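Phosphoglycerate dehydrogenase (PDB 3EVT) probably catalyses the NAD-dependent oxidation of 3-phosphoglycerate to 3-phosphohydroxypyruvate, the entry step of the phosphorylated serine pathway. Local coordinates at residues 143-148 with 171-176. Residues are numbered along the deposited sequence; the frame is centred on the assembly and turned at random.
Sequences YGTGQI and HPADHF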
ATOM      1  N   TYR A 143     -13.288   3.578  12.415  1.00 44.33           N
ATOM      2  CA  TYR A 143     -14.676   3.511  12.825  1.00 45.78           C
ATOM      3  C   TYR A 143     -15.518   3.089  11.637  1.00 46.27           C
ATOM      4  O   TYR A 143     -15.639   3.841  10.642  1.00 46.47           O
ATOM      5  CB  TYR A 143     -15.155   4.905  13.315  1.00 46.48           C
ATOM      6  CG  TYR A 143     -14.627   5.341  14.684  1.00 45.86           C
ATOM      7  CD1 TYR A 143     -15.483   5.378  15.802  1.00 44.64           C
ATOM      8  CD2 TYR A 143     -13.293   5.753  14.853  1.00 44.76           C
ATOM      9  CE1 TYR A 143     -15.029   5.799  17.037  1.00 39.53           C
ATOM     10  CE2 TYR A 143     -12.819   6.165  16.087  1.00 43.57           C
ATOM     11  CZ  TYR A 143     -13.711   6.182  17.186  1.00 45.41           C
ATOM     12  OH  TYR A 143     -13.270   6.565  18.439  1.00 43.77           O
ATOM     13  N   GLY A 144     -16.101   1.895  11.736  1.00 46.41           N
ATOM     14  CA  GLY A 144     -16.813   1.322  10.611  1.00 47.19           C
ATOM     15  C   GLY A 144     -16.067   0.114  10.102  1.00 48.00           C
ATOM     16  O   GLY A 144     -15.007   0.249   9.454  1.00 49.40           O
ATOM     17  N   THR A 145     -16.595  -1.071  10.366  1.00 47.19           N
ATOM     18  CA  THR A 145     -15.924  -2.298   9.942  1.00 47.76           C
ATOM     19  C   THR A 145     -16.746  -3.006   8.833  1.00 47.41           C
ATOM     20  O   THR A 145     -16.649  -4.234   8.640  1.00 47.32           O
ATOM     21  CB  THR A 145     -15.599  -3.234  11.151  1.00 48.95           C
ATOM     22  OG1 THR A 145     -16.815  -3.675  11.776  1.00 50.29           O
ATOM     23  CG2 THR A 145     -14.748  -2.504  12.194  1.00 46.75           C
ATOM     24  N   GLY A 146     -17.542  -2.221   8.106  1.00 46.51           N
ATOM     25  CA  GLY A 146     -18.211  -2.720   6.896  1.00 46.83           C
ATOM     26  C   GLY A 146     -17.201  -2.991   5.777  1.00 48.00           C
ATOM     27  O   GLY A 146     -15.980  -3.064   6.023  1.00 47.61           O
ATOM     28  N   GLN A 147     -17.696  -3.135   4.547  1.00 48.36           N
ATOM     29  CA  GLN A 147     -16.850  -3.523   3.422  1.00 49.58           C
ATOM     30  C   GLN A 147     -15.686  -2.543   3.236  1.00 48.23           C
ATOM     31  O   GLN A 147     -14.544  -2.955   3.024  1.00 48.56           O
ATOM     32  CB  GLN A 147     -17.692  -3.528   2.146  1.00 50.80           C
ATOM     33  CG  GLN A 147     -17.057  -4.210   0.925  1.00 56.96           C
ATOM     34  CD  GLN A 147     -17.567  -3.607  -0.401  1.00 65.83           C
ATOM     35  OE1 GLN A 147     -18.588  -2.903  -0.427  1.00 71.23           O
ATOM     36  NE2 GLN A 147     -16.844  -3.851  -1.490  1.00 67.54           N
ATOM     37  N   ILE A 148     -15.979  -1.251   3.293  1.00 46.54           N
ATOM     38  CA  ILE A 148     -14.932  -0.215   3.182  1.00 46.62           C
ATOM     39  C   ILE A 148     -13.853  -0.320   4.276  1.00 45.54           C
ATOM     40  O   ILE A 148     -12.654  -0.400   3.967  1.00 45.43           O
ATOM     41  CB  ILE A 148     -15.544   1.203   3.141  1.00 47.16           C
ATOM     42  CG1 ILE A 148     -16.233   1.439   1.781  1.00 48.17           C
ATOM     43  CG2 ILE A 148     -14.482   2.285   3.406  1.00 45.73           C
ATOM     44  CD1 ILE A 148     -17.274   2.525   1.862  1.00 51.01           C
ATOM     45  N   HIS A 171     -17.733  -6.941  17.708  1.00 57.23           N
ATOM     46  CA  HIS A 171     -17.581  -8.228  17.048  1.00 57.30           C
ATOM     47  C   HIS A 171     -16.374  -8.222  16.081  1.00 56.90           C
ATOM     48  O   HIS A 171     -15.836  -7.158  15.728  1.00 56.42           O
ATOM     49  CB  HIS A 171     -18.853  -8.575  16.288  1.00 58.12           C
ATOM     50  CG  HIS A 171     -19.281  -7.531  15.294  1.00 61.42           C
ATOM     51  ND1 HIS A 171     -20.114  -6.481  15.627  1.00 62.13           N
ATOM     52  CD2 HIS A 171     -19.001  -7.382  13.972  1.00 62.93           C
ATOM     53  CE1 HIS A 171     -20.341  -5.737  14.556  1.00 63.08           C
ATOM     54  NE2 HIS A 171     -19.678  -6.263  13.539  1.00 64.37           N
ATOM     55  N   PRO A 172     -15.956  -9.408  15.646  1.00 56.00           N
ATOM     56  CA  PRO A 172     -14.825  -9.532  14.730  1.00 55.04           C
ATOM     57  C   PRO A 172     -15.130  -9.009  13.309  1.00 54.19           C
ATOM     58  O   PRO A 172     -16.287  -8.952  12.889  1.00 53.00           O
ATOM     59  CB  PRO A 172     -14.555 -11.044  14.705  1.00 55.24           C
ATOM     60  CG  PRO A 172     -15.331 -11.627  15.887  1.00 55.75           C
ATOM     61  CD  PRO A 172     -16.512 -10.712  16.035  1.00 56.30           C
ATOM     62  N   ALA A 173     -14.084  -8.617  12.582  1.00 53.24           N
ATOM     63  CA  ALA A 173     -14.245  -8.263  11.171  1.00 52.28           C
ATOM     64  C   ALA A 173     -12.991  -8.618  10.384  1.00 52.04           C
ATOM     65  O   ALA A 173     -11.879  -8.506  10.887  1.00 50.87           O
ATOM     66  CB  ALA A 173     -14.585  -6.810  11.016  1.00 50.93           C
ATOM     67  N   ASP A 174     -13.186  -9.024   9.139  1.00 52.29           N
ATOM     68  CA  ASP A 174     -12.083  -9.476   8.290  1.00 52.88           C
ATOM     69  C   ASP A 174     -10.972  -8.433   8.170  1.00 51.80           C
ATOM     70  O   ASP A 174     -11.258  -7.273   7.927  1.00 52.23           O
ATOM     71  CB  ASP A 174     -12.611  -9.758   6.891  1.00 53.13           C
ATOM     72  CG  ASP A 174     -13.274 -11.108   6.787  1.00 57.58           C
ATOM     73  OD1 ASP A 174     -13.267 -11.811   7.818  1.00 62.14           O
ATOM     74  OD2 ASP A 174     -13.779 -11.487   5.686  1.00 60.36           O
ATOM     75  N   HIS A 175      -9.730  -8.874   8.336  1.00 50.27           N
ATOM     76  CA  HIS A 175      -8.514  -8.063   8.212  1.00 49.24           C
ATOM     77  C   HIS A 175      -8.153  -7.125   9.341  1.00 49.46           C
ATOM     78  O   HIS A 175      -7.023  -6.640   9.400  1.00 49.14           O
ATOM     79  CB  HIS A 175      -8.492  -7.300   6.903  1.00 49.12           C
ATOM     80  CG  HIS A 175      -8.782  -8.160   5.715  1.00 47.28           C
ATOM     81  ND1 HIS A 175      -7.895  -9.107   5.258  1.00 45.71           N
ATOM     82  CD2 HIS A 175      -9.865  -8.226   4.904  1.00 46.43           C
ATOM     83  CE1 HIS A 175      -8.416  -9.716   4.208  1.00 47.84           C
ATOM     84  NE2 HIS A 175      -9.610  -9.202   3.974  1.00 46.68           N
ATOM     85  N   PHE A 176      -9.101  -6.829  10.223  1.00 48.46           N
ATOM     86  CA  PHE A 176      -8.779  -6.032  11.382  1.00 47.94           C
ATOM     87  C   PHE A 176      -8.029  -6.883  12.381  1.00 48.15           C
ATOM     88  O   PHE A 176      -8.455  -7.956  12.658  1.00 48.54           O
ATOM     89  CB  PHE A 176     -10.060  -5.535  12.034  1.00 47.32           C
ATOM     90  CG  PHE A 176     -10.705  -4.413  11.304  1.00 45.52           C
ATOM     91  CD1 PHE A 176     -10.362  -3.118  11.575  1.00 46.32           C
ATOM     92  CD2 PHE A 176     -11.670  -4.653  10.356  1.00 44.31           C
ATOM     93  CE1 PHE A 176     -10.973  -2.082  10.913  1.00 45.58           C
ATOM     94  CE2 PHE A 176     -12.282  -3.629   9.700  1.00 40.69           C
ATOM     95  CZ  PHE A 176     -11.965  -2.357   9.962  1.00 42.02           C
TER
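The hydroxyl of Thr145 is engaged by Asn167 ND2 through a hydrogen bond, and the rest of this short side chain faces Ala173 and Phe176 of residues 171-176. The same Asn167 ND2 also bonds to His171 O, linking both segments through one side-chain amide. No hydrogen bond runs directly between 143-148 and 171-176; the direct contacts are mostly between carbon atoms. Thr145 CG2 sits over one face of the Phe176 ring, 3.9 Å from its centroid and 23° off the ring normal, a CH-pi contact displaced toward the rim. Thr145 CG2 lies 3.6 Å from Phe176 CZ, and Thr145 CB comes equally near Phe176 CE2. Thr145 CB also packs against the Ala173 methyl, CB to CB 3.7 Å. A chi1 of 64° sets OG1 between the backbone N and the carbonyl carbon and CG2 beside the backbone N, where it meets the ring while the hydroxyl remains turned to Asn167. Ala173 O lies in the plane of the Phe176 ring, at its edge, and a weak bond from Phe176 N to Ala173 O, 3.3 Å, closes the type II turn of residues 173-176. Phe176 also touches Gln150 on helix 147-158 and Val163 on strand 162-167. Replacing Phe176 by an alanine is likely to leave the Thr145 methyl without its aromatic face and to open a gap beside Gln150 and Val163. Gly144 and Gly146 fit the glycine-rich GxGxxG pattern of Rossmann folds, Gly146 as N-cap of helix 147-158. The contact thus sets the probable dinucleotide-binding turn against the loop after strand 162-167, with an apolar Thr-Ala-Phe cluster between them and the polar link supplied by Asn167.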